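Local coordinates for ESAT-6/WXG100 secretion system protein (Streptococcus gallolyticus, PDB 7JQE) that forms part of the extracellular region of EsaA, a subunit of the bacterial type VIIb secretion system, and probably contributes to toxin export, at residues A342-S346 / V347-I351; D398-L401 / V402-L406; S365-V368 / G369-I373. All blocks are in the same frame, centred on the assembly; numbering follows the deposited sequence.

Interaction 1. Residues A342-S346 / V347-I351; sequences ADDNS and VSKTI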
loop_
_atom_site.group_PDB
_atom_site.type_symbol
_atom_site.label_atom_id
_atom_site.label_comp_id
_atom_site.label_asym_id
_atom_site.label_seq_id
_atom_site.Cartn_x
_atom_site.Cartn_y
_atom_site.Cartn_z
ATOM N N ALA A 342 -50.010 -33.034 38.546
ATOM C CA ALA A 342 -50.471 -31.788 37.938
ATOM C C ALA A 342 -51.695 -31.217 38.647
ATOM O O ALA A 342 -51.815 -29.996 38.797
ATOM C CB ALA A 342 -50.767 -32.010 36.455
ATOM N N ASP A 343 -52.618 -32.072 39.088
ATOM C CA ASP A 343 -53.883 -31.563 39.609
ATOM C C ASP A 343 -53.796 -31.151 41.074
ATOM O O ASP A 343 -54.498 -30.224 41.493
ATOM C CB ASP A 343 -54.985 -32.608 39.425
ATOM C CG ASP A 343 -54.720 -33.880 40.207
ATOM O OD1 ASP A 343 -53.608 -34.022 40.756
ATOM O OD2 ASP A 343 -55.628 -34.737 40.276
ATOM N N ASP A 344 -52.953 -31.815 41.864
ATOM C CA ASP A 344 -52.889 -31.562 43.298
ATOM C C ASP A 344 -51.707 -30.703 43.715
ATOM O O ASP A 344 -51.697 -30.202 44.844
ATOM C CB ASP A 344 -52.810 -32.885 44.071
ATOM C CG ASP A 344 -54.099 -33.672 44.015
ATOM O OD1 ASP A 344 -55.108 -33.125 43.522
ATOM O OD2 ASP A 344 -54.104 -34.839 44.465
ATOM N N ASN A 345 -50.714 -30.526 42.849
ATOM C CA ASN A 345 -49.408 -30.025 43.264
ATOM C C ASN A 345 -48.802 -30.912 44.344
ATOM O O ASN A 345 -47.948 -30.468 45.123
ATOM C CB ASN A 345 -49.486 -28.573 43.749
ATOM C CG ASN A 345 -48.120 -27.924 43.856
ATOM O OD1 ASN A 345 -47.167 -28.350 43.204
ATOM N ND2 ASN A 345 -48.015 -26.896 44.690
ATOM N N SER A 346 -49.247 -32.162 44.398
ATOM C CA SER A 346 -48.847 -33.123 45.410
ATOM C C SER A 346 -47.771 -34.054 44.866
ATOM O O SER A 346 -47.512 -34.120 43.662
ATOM C CB SER A 346 -50.058 -33.933 45.878
ATOM O OG SER A 346 -50.620 -34.658 44.796
ATOM N N VAL A 347 -47.141 -34.781 45.784
ATOM C CA VAL A 347 -46.118 -35.759 45.447
ATOM C C VAL A 347 -46.523 -37.173 45.820
ATOM O O VAL A 347 -45.779 -38.116 45.529
ATOM C CB VAL A 347 -44.766 -35.402 46.097
ATOM C CG1 VAL A 347 -44.245 -34.087 45.541
ATOM C CG2 VAL A 347 -44.909 -35.325 47.607
ATOM N N SER A 348 -47.683 -37.354 46.449
ATOM C CA SER A 348 -48.140 -38.664 46.894
ATOM C C SER A 348 -49.620 -38.819 46.577
ATOM O O SER A 348 -50.420 -37.921 46.862
ATOM C CB SER A 348 -47.896 -38.852 48.396
ATOM O OG SER A 348 -48.193 -40.174 48.797
ATOM N N LYS A 349 -49.977 -39.959 45.991
ATOM C CA LYS A 349 -51.361 -40.273 45.677
ATOM C C LYS A 349 -51.658 -41.715 46.062
ATOM O O LYS A 349 -50.770 -42.571 46.060
ATOM C CB LYS A 349 -51.667 -40.060 44.189
ATOM C CG LYS A 349 -52.408 -38.775 43.881
ATOM C CD LYS A 349 -52.632 -38.624 42.383
ATOM C CE LYS A 349 -53.484 -37.405 42.072
ATOM N NZ LYS A 349 -52.922 -36.173 42.682
ATOM N N THR A 350 -52.920 -41.971 46.399
ATOM C CA THR A 350 -53.416 -43.313 46.675
ATOM C C THR A 350 -54.609 -43.582 45.768
ATOM O O THR A 350 -55.549 -42.782 45.720
ATOM C CB THR A 350 -53.817 -43.479 48.145
ATOM O OG1 THR A 350 -54.111 -44.856 48.404
ATOM C CG2 THR A 350 -55.048 -42.644 48.470
ATOM N N ILE A 351 -54.564 -44.698 45.044
ATOM C CA ILE A 351 -55.610 -45.056 44.098
ATOM C C ILE A 351 -56.216 -46.398 44.506
ATOM O O ILE A 351 -55.671 -47.128 45.335
ATOM C CB ILE A 351 -55.090 -45.114 42.652
ATOM C CG1 ILE A 351 -54.055 -46.230 42.512
ATOM C CG2 ILE A 351 -54.484 -43.779 42.251
ATOM C CD1 ILE A 351 -53.509 -46.383 41.111
#
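Lys349 reaches back from the start of strand 348-351 to the two carboxylates of Asp343 and Asp344, closing the loop that precedes the strand. From CB through CG to CD its stem lies against Phe341 and Leu357, where a long aliphatic chain is well suited. CE is the first atom to meet the acids, 3.6 Å from Asp343 OD1 and equally far from Asp344 OD2. Beyond CB the chain stays extended until the last torsion (chi4 54°), which turns NZ in between the two carboxylates. There NZ donates to Asp343 OD1 at 3.0 Å, using the syn lone pair, and to Asp344 OD2 at 2.5 Å, a salt bridge so short that its exact length is doubtful. This second oxygen is approached from above its carboxylate plane. Two negative groups sharing one ammonium suit a surface loop, since the lysine probably offsets the repulsion between adjacent aspartates. Both acids also touch a crystal neighbour, which may influence their pose. Asn345 takes a left-handed backbone conformation, one that asparagine tolerates well, and so helps the loop turn. The result is a surface salt-bridge network within a loop that passes from strand 337-341 to strand 348-351, each the outermost strand, within this chain, of its own antiparallel sheet.

Interaction 2. Residues D398-L401 / V402-L406; sequences DVSL and VKDDL. With EDO (1,2-ethanediol), chain C.
Ser400 and Asp404 meet through both backbone and side chain, one turn apart on helix 396-427. Among the backbone bonds, Val402 N to Asp398 O, Lys403 N to Val399 O and Asp404 N to Ser400 O keep the alpha-helical spacing. Leu401 O then accepts twice, from Asp405 N at 3.3 Å and from Leu406 N at 2.8 Å; the latter, an i to i+5 bond nearly in line with the carbonyl, is that of a pi turn, which widens the helix locally at 402-405.

The side-chain hydrogen bond runs from Ser400 OG to Asp404 OD2 at 2.9 Å, on the anti side of the carboxylate. With chi1 at -178°, the serine hydroxyl leans beside its carbonyl carbon, toward the following turn, and a short hydroxyl side chain fits this close spacing. The other oxygen, Asp404 OD1, has a long, weak salt bridge of 3.5 Å with Lys403 NZ. Asp405 OD2 accepts a hydrogen bond from Phe257 N, and OD1 a weak one from Ser256 N. Asp398 OD1 lies 3.0 Å from O1 of an ethanediol, probably picked up from the crystallisation liquor.

Within the segment the apolar contacts are those of Val399 CG1 with Lys403 CE at 3.7 Å and of Leu401 CD1 with Leu406 CD1 at 4.0 Å.

This first part of the helix follows strand 382-392. The loop between helix 225-244 and strand 268-275 reaches it through Tyr255, Ser256 and Phe257, while Asp398 and Val402 pack reciprocally on Val402 and Asp398 of the second subunit.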
loop_
_atom_site.group_PDB
_atom_site.type_symbol
_atom_site.label_atom_id
_atom_site.label_comp_id
_atom_site.label_asym_id
_atom_site.label_seq_id
_atom_site.Cartn_x
_atom_site.Cartn_y
_atom_site.Cartn_z
ATOM N N ASP A 398 -22.042 -17.799 16.868
ATOM C CA ASP A 398 -20.772 -18.389 16.456
ATOM C C ASP A 398 -20.926 -19.166 15.152
ATOM O O ASP A 398 -20.147 -18.983 14.210
ATOM C CB ASP A 398 -20.234 -19.293 17.568
ATOM C CG ASP A 398 -19.606 -18.510 18.719
ATOM O OD1 ASP A 398 -20.249 -17.581 19.252
ATOM O OD2 ASP A 398 -18.463 -18.834 19.100
ATOM N N VAL A 399 -21.937 -20.036 15.078
ATOM C CA VAL A 399 -22.120 -20.876 13.896
ATOM C C VAL A 399 -22.457 -20.028 12.677
ATOM O O VAL A 399 -22.007 -20.315 11.560
ATOM C CB VAL A 399 -23.204 -21.940 14.163
ATOM C CG1 VAL A 399 -23.820 -22.425 12.856
ATOM C CG2 VAL A 399 -22.615 -23.114 14.930
ATOM N N SER A 400 -23.257 -18.979 12.866
ATOM C CA SER A 400 -23.672 -18.159 11.735
ATOM C C SER A 400 -22.530 -17.273 11.250
ATOM O O SER A 400 -22.313 -17.134 10.040
ATOM C CB SER A 400 -24.886 -17.316 12.121
ATOM O OG SER A 400 -25.326 -16.536 11.022
ATOM N N LEU A 401 -21.794 -16.663 12.181
ATOM C CA LEU A 401 -20.618 -15.883 11.813
ATOM C C LEU A 401 -19.708 -16.674 10.884
ATOM O O LEU A 401 -19.315 -16.193 9.815
ATOM C CB LEU A 401 -19.856 -15.462 13.069
ATOM C CG LEU A 401 -18.446 -14.936 12.814
ATOM C CD1 LEU A 401 -18.511 -13.811 11.800
ATOM C CD2 LEU A 401 -17.768 -14.476 14.108
ATOM N N VAL A 402 -19.376 -17.906 11.274
ATOM C CA VAL A 402 -18.406 -18.693 10.522
ATOM C C VAL A 402 -18.947 -19.055 9.142
ATOM O O VAL A 402 -18.259 -18.888 8.128
ATOM C CB VAL A 402 -18.005 -19.943 11.322
ATOM C CG1 VAL A 402 -17.397 -20.991 10.407
ATOM C CG2 VAL A 402 -17.028 -19.561 12.423
ATOM N N LYS A 403 -20.183 -19.551 9.076
ATOM C CA LYS A 403 -20.661 -20.150 7.834
ATOM C C LYS A 403 -21.327 -19.156 6.897
ATOM O O LYS A 403 -21.351 -19.387 5.682
ATOM C CB LYS A 403 -21.635 -21.299 8.129
ATOM C CG LYS A 403 -23.011 -20.885 8.644
ATOM C CD LYS A 403 -23.832 -22.125 9.036
ATOM C CE LYS A 403 -25.236 -21.774 9.532
ATOM N NZ LYS A 403 -26.116 -21.258 8.444
ATOM N N ASP A 404 -21.864 -18.056 7.419
ATOM C CA ASP A 404 -22.548 -17.075 6.583
ATOM C C ASP A 404 -21.687 -15.857 6.268
ATOM O O ASP A 404 -21.512 -15.514 5.097
ATOM C CB ASP A 404 -23.849 -16.620 7.258
ATOM C CG ASP A 404 -24.862 -17.743 7.388
ATOM O OD1 ASP A 404 -24.890 -18.627 6.502
ATOM O OD2 ASP A 404 -25.630 -17.746 8.377
ATOM N N ASP A 405 -21.129 -15.208 7.289
ATOM C CA ASP A 405 -20.621 -13.850 7.158
ATOM C C ASP A 405 -19.106 -13.741 7.105
ATOM O O ASP A 405 -18.593 -12.795 6.506
ATOM C CB ASP A 405 -21.136 -12.991 8.319
ATOM C CG ASP A 405 -22.646 -12.861 8.316
ATOM O OD1 ASP A 405 -23.222 -12.658 7.227
ATOM O OD2 ASP A 405 -23.259 -12.969 9.397
ATOM N N LEU A 406 -18.376 -14.681 7.708
ATOM C CA LEU A 406 -16.936 -14.511 7.852
ATOM C C LEU A 406 -16.260 -14.284 6.504
ATOM O O LEU A 406 -15.414 -13.394 6.369
ATOM C CB LEU A 406 -16.341 -15.724 8.563
ATOM C CG LEU A 406 -14.993 -15.513 9.248
ATOM C CD1 LEU A 406 -14.995 -14.208 10.029
ATOM C CD2 LEU A 406 -14.693 -16.687 10.168
HETATM C C1 EDO C . -22.183 -16.198 22.484
HETATM O O1 EDO C . -22.201 -17.171 21.431
HETATM C C2 EDO C . -20.763 -16.033 23.018
HETATM O O2 EDO C . -19.874 -15.681 21.946
#

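Interaction 3. Residues S365-V368 / G369-I373; sequences SLSV and GTHTI
The imidazole of His371 has the carbonyl oxygen of Ser365 over the centre of one face, 3.5 Å above the ring plane, and the carbonyl group of Ser367 at its edge. At that edge His371 NE2 donates to Ser367 O at 2.8 Å. The bond is fairly straight at nitrogen (N-H...O 160°) and lies in the ring plane, although the donor stands above the plane of the Ser367 carbonyl. NE2 therefore carries a proton, and the bond helps to fix how the ring is turned about its CB-CG bond. Histidine suits the place because the N-H at its rim reaches Ser367 O.

The CE1 corner faces two hydroxyls: Ser365 OG lies 3.1 Å from His371 CE1, and Ser367 OG 3.4 Å from the same carbon. The hydroxyls are themselves joined, Ser365 OG to Ser367 OG at 3.0 Å, so two small polar side chains link two residues of the loop beside the ring. With chi1 of -62° the histidine CG sits beside its own backbone N, and the ring leans back over the loop. The same side chain touches Phe363, Asp364 and Ile390, and a bound ethanediol lies about 3 Å from it.

Between loop and strand, Gly369 adopts a positive phi of 121°, which glycine can take because it has no beta carbon to press on Val368 O. Its backbone pairs with Val392, starting the strand. The arrangement is a loop connecting two antiparallel sheets, braced by a side-chain-to-backbone hydrogen bond; it leads from strand 355-363 of the three-stranded sheet to strand 369-379 of the four-stranded one.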
loop_
_atom_site.group_PDB
_atom_site.type_symbol
_atom_site.label_atom_id
_atom_site.label_comp_id
_atom_site.label_asym_id
_atom_site.label_seq_id
_atom_site.Cartn_x
_atom_site.Cartn_y
_atom_site.Cartn_z
ATOM N N SER A 365 -33.806 -23.908 35.751
ATOM C CA SER A 365 -33.485 -22.708 34.987
ATOM C C SER A 365 -33.377 -23.068 33.512
ATOM O O SER A 365 -33.320 -24.243 33.138
ATOM C CB SER A 365 -32.187 -22.056 35.477
ATOM O OG SER A 365 -31.050 -22.724 34.958
ATOM N N LEU A 366 -33.356 -22.027 32.677
ATOM C CA LEU A 366 -33.114 -22.149 31.245
ATOM C C LEU A 366 -31.738 -21.622 30.848
ATOM O O LEU A 366 -31.524 -21.273 29.683
ATOM C CB LEU A 366 -34.199 -21.417 30.450
ATOM C CG LEU A 366 -35.607 -22.016 30.375
ATOM C CD1 LEU A 366 -36.519 -21.117 29.551
ATOM C CD2 LEU A 366 -35.580 -23.424 29.797
ATOM N N SER A 367 -30.802 -21.556 31.792
ATOM C CA SER A 367 -29.482 -21.020 31.497
ATOM C C SER A 367 -28.741 -21.921 30.512
ATOM O O SER A 367 -29.126 -23.068 30.259
ATOM C CB SER A 367 -28.669 -20.860 32.783
ATOM O OG SER A 367 -28.520 -22.101 33.446
ATOM N N VAL A 368 -27.655 -21.377 29.953
ATOM C CA VAL A 368 -26.892 -22.091 28.935
ATOM C C VAL A 368 -26.280 -23.352 29.529
ATOM O O VAL A 368 -25.743 -23.343 30.645
ATOM C CB VAL A 368 -25.811 -21.172 28.339
ATOM C CG1 VAL A 368 -25.004 -21.910 27.273
ATOM C CG2 VAL A 368 -26.444 -19.914 27.758
ATOM N N GLY A 369 -26.358 -24.444 28.781
ATOM C CA GLY A 369 -25.855 -25.732 29.217
ATOM C C GLY A 369 -26.945 -26.789 29.236
ATOM O O GLY A 369 -28.090 -26.557 28.851
ATOM N N THR A 370 -26.557 -27.975 29.699
ATOM C CA THR A 370 -27.455 -29.122 29.758
ATOM C C THR A 370 -28.127 -29.179 31.121
ATOM O O THR A 370 -27.461 -29.043 32.153
ATOM C CB THR A 370 -26.701 -30.428 29.495
ATOM O OG1 THR A 370 -26.144 -30.405 28.176
ATOM C CG2 THR A 370 -27.640 -31.610 29.609
ATOM N N HIS A 371 -29.442 -29.376 31.121
ATOM C CA HIS A 371 -30.221 -29.507 32.344
ATOM C C HIS A 371 -30.877 -30.878 32.374
ATOM O O HIS A 371 -31.421 -31.337 31.364
ATOM C CB HIS A 371 -31.282 -28.408 32.442
ATOM C CG HIS A 371 -30.711 -27.027 32.489
ATOM N ND1 HIS A 371 -30.458 -26.365 33.671
ATOM C CD2 HIS A 371 -30.332 -26.184 31.499
ATOM C CE1 HIS A 371 -29.952 -25.174 33.408
ATOM N NE2 HIS A 371 -29.866 -25.038 32.098
ATOM N N THR A 372 -30.820 -31.529 33.537
ATOM C CA THR A 372 -31.353 -32.876 33.704
ATOM C C THR A 372 -32.157 -32.964 34.992
ATOM O O THR A 372 -31.676 -32.572 36.058
ATOM C CB THR A 372 -30.236 -33.926 33.723
ATOM O OG1 THR A 372 -29.722 -34.106 32.398
ATOM C CG2 THR A 372 -30.770 -35.253 34.233
ATOM N N ILE A 373 -33.376 -33.484 34.883
ATOM C CA ILE A 373 -34.215 -33.805 36.032
ATOM C C ILE A 373 -34.195 -35.313 36.223
ATOM O O ILE A 373 -34.333 -36.067 35.252
ATOM C CB ILE A 373 -35.656 -33.305 35.832
ATOM C CG1 ILE A 373 -35.721 -31.779 35.881
ATOM C CG2 ILE A 373 -36.580 -33.918 36.873
ATOM C CD1 ILE A 373 -37.125 -31.233 35.704
#

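Along the chain the order is interaction 1, then 3, then 2; all three follow in series, and none nests in or crosses another. Interaction 1 closes the loop from strand 337-341 to strand 348-351, and interaction 3 the loop from strand 355-363 to strand 369-379; each lies in a passage from the three-stranded sheet to the four-stranded one. Their centres lie about 26 Å apart. After strand 382-392 the chain enters helix 396-427, where interaction 2 joins successive turns near its start, its centre about 25 Å from that of interaction 3. The series thus leads from the strand-rich region to the helical part of the elongated molecule, without direct contact between the three sites.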